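Local structure of 2,3-dehydroadipyl-CoA hydratase (Escherichia coli, 4FZW) at residues B[8-11]-B[16-19]; B[10-15]-B[189-194]; B[40-45]-B[88-93]. The protein catalyses the reversible hydration of 2,3-dehydroadipyl-CoA to 3-hydroxyadipyl-CoA in phenylacetate degradation, as a member of the enoyl-CoA hydratase/isomerase (crotonase) family. One frame throughout, in Å; residues are numbered along the deposited sequence.

Interaction 1. Residues B[8-11]-B[16-19]; sequences IVSR and LLLT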
loop_
_atom_site.group_PDB
_atom_site.type_symbol
_atom_site.label_atom_id
_atom_site.label_comp_id
_atom_site.label_asym_id
_atom_site.label_seq_id
_atom_site.Cartn_x
_atom_site.Cartn_y
_atom_site.Cartn_z
ATOM N N ILE B 8 -27.782 10.976 -25.735
ATOM C CA ILE B 8 -27.909 12.328 -26.242
ATOM C C ILE B 8 -26.814 13.227 -25.711
ATOM O O ILE B 8 -26.636 13.375 -24.510
ATOM C CB ILE B 8 -29.290 12.945 -25.976
ATOM C CG1 ILE B 8 -30.410 11.945 -26.311
ATOM C CG2 ILE B 8 -29.446 14.264 -26.760
ATOM C CD1 ILE B 8 -30.532 11.579 -27.788
ATOM N N VAL B 9 -26.064 13.811 -26.630
ATOM C CA VAL B 9 -24.967 14.671 -26.259
ATOM C C VAL B 9 -25.460 16.095 -26.314
ATOM O O VAL B 9 -26.034 16.520 -27.303
ATOM C CB VAL B 9 -23.760 14.459 -27.202
ATOM C CG1 VAL B 9 -22.594 15.365 -26.816
ATOM C CG2 VAL B 9 -23.366 12.984 -27.197
ATOM N N SER B 10 -25.250 16.835 -25.237
ATOM C CA SER B 10 -25.720 18.211 -25.197
ATOM C C SER B 10 -24.742 19.072 -24.414
ATOM O O SER B 10 -23.867 18.571 -23.729
ATOM C CB SER B 10 -27.171 18.323 -24.660
ATOM O OG SER B 10 -27.227 18.468 -23.262
ATOM N N ARG B 11 -24.911 20.375 -24.527
ATOM C CA ARG B 11 -23.887 21.297 -24.117
ATOM C C ARG B 11 -24.492 22.499 -23.418
ATOM O O ARG B 11 -25.540 23.010 -23.810
ATOM C CB ARG B 11 -23.124 21.761 -25.358
ATOM C CG ARG B 11 -22.290 23.010 -25.168
ATOM C CD ARG B 11 -20.843 22.685 -24.833
ATOM N NE ARG B 11 -19.956 23.035 -25.932
ATOM C CZ ARG B 11 -18.633 22.937 -25.881
ATOM N NH1 ARG B 11 -18.048 22.498 -24.775
ATOM N NH2 ARG B 11 -17.892 23.275 -26.935
ATOM N N LEU B 16 -20.589 19.673 -20.247
ATOM C CA LEU B 16 -21.107 18.710 -21.205
ATOM C C LEU B 16 -22.138 17.806 -20.520
ATOM O O LEU B 16 -21.962 17.397 -19.370
ATOM C CB LEU B 16 -19.954 17.891 -21.798
ATOM C CG LEU B 16 -20.304 16.805 -22.818
ATOM C CD1 LEU B 16 -20.781 17.416 -24.133
ATOM C CD2 LEU B 16 -19.083 15.888 -23.038
ATOM N N LEU B 17 -23.229 17.521 -21.223
ATOM C CA LEU B 17 -24.284 16.667 -20.687
ATOM C C LEU B 17 -24.508 15.412 -21.525
ATOM O O LEU B 17 -24.751 15.474 -22.737
ATOM C CB LEU B 17 -25.596 17.433 -20.549
ATOM C CG LEU B 17 -26.775 16.686 -19.895
ATOM C CD1 LEU B 17 -26.431 16.190 -18.476
ATOM C CD2 LEU B 17 -28.036 17.558 -19.858
ATOM N N LEU B 18 -24.430 14.270 -20.855
ATOM C CA LEU B 18 -24.635 12.987 -21.489
ATOM C C LEU B 18 -25.844 12.322 -20.853
ATOM O O LEU B 18 -25.829 11.988 -19.659
ATOM C CB LEU B 18 -23.385 12.111 -21.355
ATOM C CG LEU B 18 -22.104 12.754 -21.908
ATOM C CD1 LEU B 18 -20.880 11.897 -21.634
ATOM C CD2 LEU B 18 -22.236 13.057 -23.413
ATOM N N THR B 19 -26.897 12.164 -21.656
ATOM C CA THR B 19 -28.134 11.563 -21.200
ATOM C C THR B 19 -28.299 10.139 -21.710
ATOM O O THR B 19 -28.436 9.924 -22.907
ATOM C CB THR B 19 -29.360 12.368 -21.680
ATOM O OG1 THR B 19 -29.198 13.743 -21.330
ATOM C CG2 THR B 19 -30.646 11.812 -21.049
HETATM O O HOH W 1 -27.605 15.372 -22.986
#
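I8 to R11 and L16 to T19 face each other as the two arms of an antiparallel beta hairpin at one edge of the large mixed sheet of this crotonase-type chain. Two hydrogen-bonded pairs carry it. In the pair I8–T19, I8 N reaches T19 O at 3.1 Å and T19 N returns to I8 O. In S10–L17, L17 N gives to S10 O at 2.8 Å and S10 N returns to L17 O.

Between these pairs stands the non-hydrogen-bonded pair V9–L18, with its side chains on the opposite face of the sheet from S10 and L17. V9 and L18 run side by side, V9 CG2 lying 3.9 Å from L18 CD2. The other branch, V9 CG1, has swung anti to the backbone N (chi1 180°), which brings it against L16 CD1 at 3.8 Å. V9, L16 and L18 thus form a small greasy patch.

The S10 side is more polar. The S10 hydroxyl lies over L17, with OG 3.3 Å from L17 CB. A water ties the strands together on this face: it donates to I8 O at 2.7 Å and is hydrogen-bonded to S10 OG and to T19 OG1, the latter at 2.8 Å.

Strand 15-20 continues the sheet inward through backbone bonds of L16 and L18 to V52, V54 and T56 of strand 52-56. Helix 31-46 covers the V9, L16 and L18 face, where L37, L41 and A44 pack on the leucines and E40 on V9.

Interaction 2. Residues B[10-15]-B[189-194]; sequences SRQQRV and YALQLA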
loop_
_atom_site.group_PDB
_atom_site.type_symbol
_atom_site.label_atom_id
_atom_site.label_comp_id
_atom_site.label_asym_id
_atom_site.label_seq_id
_atom_site.Cartn_x
_atom_site.Cartn_y
_atom_site.Cartn_z
ATOM N N SER B 10 -25.250 16.835 -25.237
ATOM C CA SER B 10 -25.720 18.211 -25.197
ATOM C C SER B 10 -24.742 19.072 -24.414
ATOM O O SER B 10 -23.867 18.571 -23.729
ATOM C CB SER B 10 -27.171 18.323 -24.660
ATOM O OG SER B 10 -27.227 18.468 -23.262
ATOM N N ARG B 11 -24.911 20.375 -24.527
ATOM C CA ARG B 11 -23.887 21.297 -24.117
ATOM C C ARG B 11 -24.492 22.499 -23.418
ATOM O O ARG B 11 -25.540 23.010 -23.810
ATOM C CB ARG B 11 -23.124 21.761 -25.358
ATOM C CG ARG B 11 -22.290 23.010 -25.168
ATOM C CD ARG B 11 -20.843 22.685 -24.833
ATOM N NE ARG B 11 -19.956 23.035 -25.932
ATOM C CZ ARG B 11 -18.633 22.937 -25.881
ATOM N NH1 ARG B 11 -18.048 22.498 -24.775
ATOM N NH2 ARG B 11 -17.892 23.275 -26.935
ATOM N N GLN B 12 -23.831 22.934 -22.359
ATOM C CA GLN B 12 -24.121 24.221 -21.748
ATOM C C GLN B 12 -22.816 24.872 -21.363
ATOM O O GLN B 12 -22.231 24.525 -20.343
ATOM C CB GLN B 12 -25.031 24.062 -20.529
ATOM C CG GLN B 12 -26.446 23.616 -20.862
ATOM C CD GLN B 12 -27.296 23.399 -19.628
ATOM O OE1 GLN B 12 -26.773 23.130 -18.545
ATOM N NE2 GLN B 12 -28.611 23.516 -19.785
ATOM N N GLN B 13 -22.336 25.795 -22.186
ATOM C CA GLN B 13 -21.057 26.433 -21.907
ATOM C C GLN B 13 -19.907 25.425 -21.823
ATOM O O GLN B 13 -19.628 24.696 -22.782
ATOM C CB GLN B 13 -21.141 27.234 -20.606
ATOM C CG GLN B 13 -22.080 28.426 -20.668
ATOM C CD GLN B 13 -21.680 29.430 -21.729
ATOM O OE1 GLN B 13 -20.496 29.709 -21.915
ATOM N NE2 GLN B 13 -22.669 29.976 -22.431
ATOM N N ARG B 14 -19.231 25.404 -20.683
ATOM C CA ARG B 14 -18.109 24.513 -20.471
ATOM C C ARG B 14 -18.558 23.249 -19.739
ATOM O O ARG B 14 -17.738 22.493 -19.224
ATOM C CB ARG B 14 -17.054 25.245 -19.646
ATOM C CG ARG B 14 -16.914 26.710 -20.054
ATOM C CD ARG B 14 -15.673 27.321 -19.456
ATOM N NE ARG B 14 -14.571 26.363 -19.530
ATOM C CZ ARG B 14 -13.773 26.213 -20.584
ATOM N NH1 ARG B 14 -13.937 26.978 -21.659
ATOM N NH2 ARG B 14 -12.805 25.304 -20.555
ATOM N N VAL B 15 -19.866 23.027 -19.685
ATOM C CA VAL B 15 -20.399 21.787 -19.119
ATOM C C VAL B 15 -21.015 20.927 -20.200
ATOM O O VAL B 15 -21.839 21.397 -20.981
ATOM C CB VAL B 15 -21.436 22.025 -17.981
ATOM C CG1 VAL B 15 -21.865 20.717 -17.406
ATOM C CG2 VAL B 15 -20.829 22.900 -16.887
ATOM N N TYR B 189 -30.295 21.034 -11.030
ATOM C CA TYR B 189 -29.431 21.460 -9.940
ATOM C C TYR B 189 -28.015 20.878 -10.122
ATOM O O TYR B 189 -27.017 21.487 -9.743
ATOM C CB TYR B 189 -30.045 21.059 -8.588
ATOM C CG TYR B 189 -31.175 21.950 -8.195
ATOM C CD1 TYR B 189 -31.576 22.981 -9.030
ATOM C CD2 TYR B 189 -31.845 21.786 -6.983
ATOM C CE1 TYR B 189 -32.613 23.827 -8.679
ATOM C CE2 TYR B 189 -32.892 22.638 -6.616
ATOM C CZ TYR B 189 -33.264 23.653 -7.482
ATOM O OH TYR B 189 -34.286 24.520 -7.178
ATOM N N ALA B 190 -27.951 19.690 -10.710
ATOM C CA ALA B 190 -26.698 19.041 -11.022
ATOM C C ALA B 190 -25.923 19.871 -12.045
ATOM O O ALA B 190 -24.696 20.013 -11.922
ATOM C CB ALA B 190 -26.961 17.638 -11.535
ATOM N N LEU B 191 -26.650 20.418 -13.029
ATOM C CA LEU B 191 -26.098 21.366 -14.010
ATOM C C LEU B 191 -25.637 22.674 -13.392
ATOM O O LEU B 191 -24.678 23.267 -13.866
ATOM C CB LEU B 191 -27.078 21.643 -15.162
ATOM C CG LEU B 191 -27.358 20.454 -16.093
ATOM C CD1 LEU B 191 -28.538 20.746 -16.997
ATOM C CD2 LEU B 191 -26.091 20.105 -16.918
ATOM N N GLN B 192 -26.297 23.127 -12.327
ATOM C CA GLN B 192 -25.858 24.365 -11.660
ATOM C C GLN B 192 -24.557 24.130 -10.885
ATOM O O GLN B 192 -23.675 25.001 -10.836
ATOM C CB GLN B 192 -26.944 24.949 -10.752
ATOM N N LEU B 193 -24.448 22.930 -10.311
ATOM C CA LEU B 193 -23.243 22.470 -9.634
ATOM C C LEU B 193 -22.035 22.372 -10.571
ATOM O O LEU B 193 -20.917 22.736 -10.197
ATOM C CB LEU B 193 -23.500 21.102 -9.019
ATOM C CG LEU B 193 -22.365 20.517 -8.191
ATOM C CD1 LEU B 193 -22.148 21.340 -6.935
ATOM C CD2 LEU B 193 -22.704 19.078 -7.838
ATOM N N ALA B 194 -22.252 21.882 -11.788
ATOM C CA ALA B 194 -21.155 21.766 -12.756
ATOM C C ALA B 194 -20.791 23.144 -13.256
ATOM O O ALA B 194 -19.648 23.403 -13.545
ATOM C CB ALA B 194 -21.541 20.878 -13.919
#
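Q12 crosses L191 at about a right angle, and the amide comes in oxygen first against the leucine's branched end. The glutamine chain is extended beyond CG (chi2 177°), which carries the amide from the strand to the helix. OE1 does the touching: it sits over the leucine fork, 3.3 Å from L191 CD1 and 3.5 Å from L191 CD2, while NE2 stays farther off, 3.9 Å from L191 CD1. This is van der Waals contact of an amide with two methyl groups.

V15 meets the helix one turn further on. Both of its branches converge on the methyl of A194, CG1 at 3.5 Å and CG2 at 3.7 Å from A194 CB, and CG2 also rests on the backbone at A194 O. Set anti to the backbone N (chi1 -177°), V15 CG1 touches A194 and also passes L191 CD2 at 4.3 Å. An alanine in place of L191 would probably leave the Q12 amide without the methyls its oxygen touches and open a gap beside V15.

Behind these side chains, Q12 to V15 form a type II' beta turn, closed by Q12 N to V15 O and V15 N to Q12 O, both at 2.9 Å. The turn links the two arms of the edge hairpin, and R14 ties it to the segment between helix 31-46 and strand 52-56, through S51 OG and T48 O.

Helix 186-197 packs against the sheet: V54 meets V15, L191 and A194, I99 of strand 98-102 meets L193 and A194, and V121 of strand 119-123 meets A190 and L193. The contact therefore seats the hairpin turn at one border of this helix–sheet layer.

Interaction 3. Residues B[40-45]-B[88-93]; sequences ELEAAA and WARLQA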
loop_
_atom_site.group_PDB
_atom_site.type_symbol
_atom_site.label_atom_id
_atom_site.label_comp_id
_atom_site.label_asym_id
_atom_site.label_seq_id
_atom_site.Cartn_x
_atom_site.Cartn_y
_atom_site.Cartn_z
ATOM N N GLU B 40 -17.233 9.692 -25.957
ATOM C CA GLU B 40 -17.683 11.033 -25.601
ATOM C C GLU B 40 -16.748 11.681 -24.565
ATOM O O GLU B 40 -16.245 12.794 -24.769
ATOM C CB GLU B 40 -19.121 10.991 -25.059
ATOM C CG GLU B 40 -20.218 10.609 -26.062
ATOM C CD GLU B 40 -20.321 11.572 -27.225
ATOM O OE1 GLU B 40 -19.752 12.689 -27.165
ATOM O OE2 GLU B 40 -20.978 11.193 -28.213
ATOM N N LEU B 41 -16.515 10.981 -23.456
ATOM C CA LEU B 41 -15.638 11.495 -22.403
ATOM C C LEU B 41 -14.184 11.633 -22.833
ATOM O O LEU B 41 -13.508 12.585 -22.444
ATOM C CB LEU B 41 -15.703 10.598 -21.171
ATOM C CG LEU B 41 -17.034 10.510 -20.453
ATOM C CD1 LEU B 41 -16.918 9.499 -19.329
ATOM C CD2 LEU B 41 -17.475 11.901 -19.945
ATOM N N GLU B 42 -13.684 10.676 -23.611
ATOM C CA GLU B 42 -12.333 10.824 -24.142
ATOM C C GLU B 42 -12.263 12.065 -25.037
ATOM O O GLU B 42 -11.404 12.927 -24.833
ATOM C CB GLU B 42 -11.816 9.528 -24.787
ATOM C CG GLU B 42 -11.473 8.475 -23.696
ATOM C CD GLU B 42 -10.944 7.150 -24.213
ATOM O OE1 GLU B 42 -10.995 6.893 -25.438
ATOM O OE2 GLU B 42 -10.490 6.352 -23.369
ATOM N N ALA B 43 -13.208 12.211 -25.963
ATOM C CA ALA B 43 -13.247 13.419 -26.795
ATOM C C ALA B 43 -13.312 14.695 -25.955
ATOM O O ALA B 43 -12.612 15.660 -26.240
ATOM C CB ALA B 43 -14.386 13.366 -27.798
ATOM N N ALA B 44 -14.138 14.684 -24.911
ATOM C CA ALA B 44 -14.227 15.795 -23.952
ATOM C C ALA B 44 -12.941 16.039 -23.147
ATOM O O ALA B 44 -12.638 17.169 -22.759
ATOM C CB ALA B 44 -15.395 15.562 -23.003
ATOM N N ALA B 45 -12.194 14.969 -22.889
ATOM C CA ALA B 45 -10.946 15.073 -22.134
ATOM C C ALA B 45 -9.998 16.114 -22.738
ATOM O O ALA B 45 -9.263 16.792 -22.018
ATOM C CB ALA B 45 -10.264 13.718 -22.044
ATOM N N TRP B 88 -14.484 0.443 -18.752
ATOM C CA TRP B 88 -14.616 0.953 -17.383
ATOM C C TRP B 88 -13.365 1.721 -16.923
ATOM O O TRP B 88 -13.489 2.791 -16.329
ATOM C CB TRP B 88 -14.982 -0.182 -16.405
ATOM C CG TRP B 88 -16.422 -0.650 -16.565
ATOM C CD1 TRP B 88 -16.870 -1.702 -17.314
ATOM C CD2 TRP B 88 -17.594 -0.052 -15.978
ATOM N NE1 TRP B 88 -18.239 -1.804 -17.222
ATOM C CE2 TRP B 88 -18.707 -0.805 -16.408
ATOM C CE3 TRP B 88 -17.803 1.047 -15.126
ATOM C CZ2 TRP B 88 -20.021 -0.494 -16.017
ATOM C CZ3 TRP B 88 -19.111 1.352 -14.738
ATOM C CH2 TRP B 88 -20.198 0.581 -15.185
ATOM N N ALA B 89 -12.167 1.205 -17.213
ATOM C CA ALA B 89 -10.937 1.899 -16.797
ATOM C C ALA B 89 -10.711 3.145 -17.626
ATOM O O ALA B 89 -10.115 4.105 -17.155
ATOM C CB ALA B 89 -9.701 0.990 -16.859
ATOM N N ARG B 90 -11.186 3.141 -18.866
ATOM C CA ARG B 90 -11.085 4.357 -19.666
ATOM C C ARG B 90 -12.058 5.426 -19.176
ATOM O O ARG B 90 -11.740 6.609 -19.235
ATOM C CB ARG B 90 -11.263 4.078 -21.162
ATOM C CG ARG B 90 -10.045 3.422 -21.799
ATOM C CD ARG B 90 -10.414 2.666 -23.051
ATOM N NE ARG B 90 -10.649 3.567 -24.171
ATOM C CZ ARG B 90 -10.792 3.162 -25.425
ATOM N NH1 ARG B 90 -10.709 1.866 -25.712
ATOM N NH2 ARG B 90 -11.015 4.051 -26.380
ATOM N N LEU B 91 -13.233 5.013 -18.692
ATOM C CA LEU B 91 -14.200 5.955 -18.076
ATOM C C LEU B 91 -13.591 6.650 -16.868
ATOM O O LEU B 91 -13.654 7.872 -16.745
ATOM C CB LEU B 91 -15.492 5.259 -17.620
ATOM C CG LEU B 91 -16.438 4.587 -18.610
ATOM C CD1 LEU B 91 -17.580 3.946 -17.842
ATOM C CD2 LEU B 91 -16.952 5.585 -19.630
ATOM N N GLN B 92 -13.004 5.842 -15.986
ATOM C CA GLN B 92 -12.371 6.323 -14.770
ATOM C C GLN B 92 -11.155 7.205 -15.027
ATOM O O GLN B 92 -10.748 7.959 -14.162
ATOM C CB GLN B 92 -11.952 5.144 -13.894
ATOM C CG GLN B 92 -10.812 5.492 -12.953
ATOM C CD GLN B 92 -10.514 4.396 -11.981
ATOM O OE1 GLN B 92 -11.044 4.387 -10.857
ATOM N NE2 GLN B 92 -9.649 3.453 -12.394
ATOM N N ALA B 93 -10.571 7.106 -16.214
ATOM C CA ALA B 93 -9.374 7.868 -16.531
ATOM C C ALA B 93 -9.743 9.257 -17.039
ATOM O O ALA B 93 -8.883 10.118 -17.230
ATOM C CB ALA B 93 -8.513 7.109 -17.552
HETATM O O HOH W 2 -9.695 7.547 -21.356
#
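E42 and R90 form a side-on, two-bond salt bridge between helices 31-46 and 84-92. R90 uses NE and NH2, one for each carboxylate oxygen: NE gives to E42 OE2 at 2.9 Å and NH2 to E42 OE1 at 3.0 Å. Both bonds are nearly straight, the NH2 one at 170°, and both meet the carboxylate on its syn side. The two flat groups cant only 18° from each other, and the oxygens lie close to the guanidinium plane, so this is an edge-on pairing.

A bend at chi3 of R90 (76°) folds the guanidinium round toward E42, whose own chain reaches across extended. The two side chains cross at about a right angle, and R90 CB and CG also lie near E42 OE2.

OE2 has a second partner. A water that donates to R90 O, 3.1 Å away, donates to E42 OE2 as well, so a single solvent molecule joins the carboxylate to the arginine's own backbone carbonyl. It is modelled rather close to OE2, and the exact length of that bond is doubtful.

Beside the charged pair the helices meet through leucine methyls, L41 CD1 lying 3.9 Å from L91 CD2 as the side chains cross obliquely. L91's other methyl, CD1, rests over a face of the W88 ring, 3.9 Å above its plane and offset toward the rim, and L91 also packs on L116 of helix 109-116.

Two straight bonds fix the rotation of both groups, which a single bond would not do. The nearby opposite charges would probably keep acid and base ionised, so the helices are joined by a polar link flanking a buried apolar one.

In the fold
Interactions 1 and 2 hold the same edge hairpin: they share S10 and R11, lie with centres about 9 Å apart, and meet where L17 packs on L191. Interaction 1 pairs the strands through backbone bonds; interaction 2 sets the turn and strand 15-20 on helix 186-197 purely by side-chain packing. Interaction 3 joins two helices by a salt bridge and leucine methyls. It touches interaction 1 through helix 31-46, the element that follows strand 15-20 in the chain, but its nearest atoms stay about 7 Å from interaction 2. All three are part buried: each sets buried apolar residues beside more exposed polar ones, and interaction 3 lies closest to the chain centre.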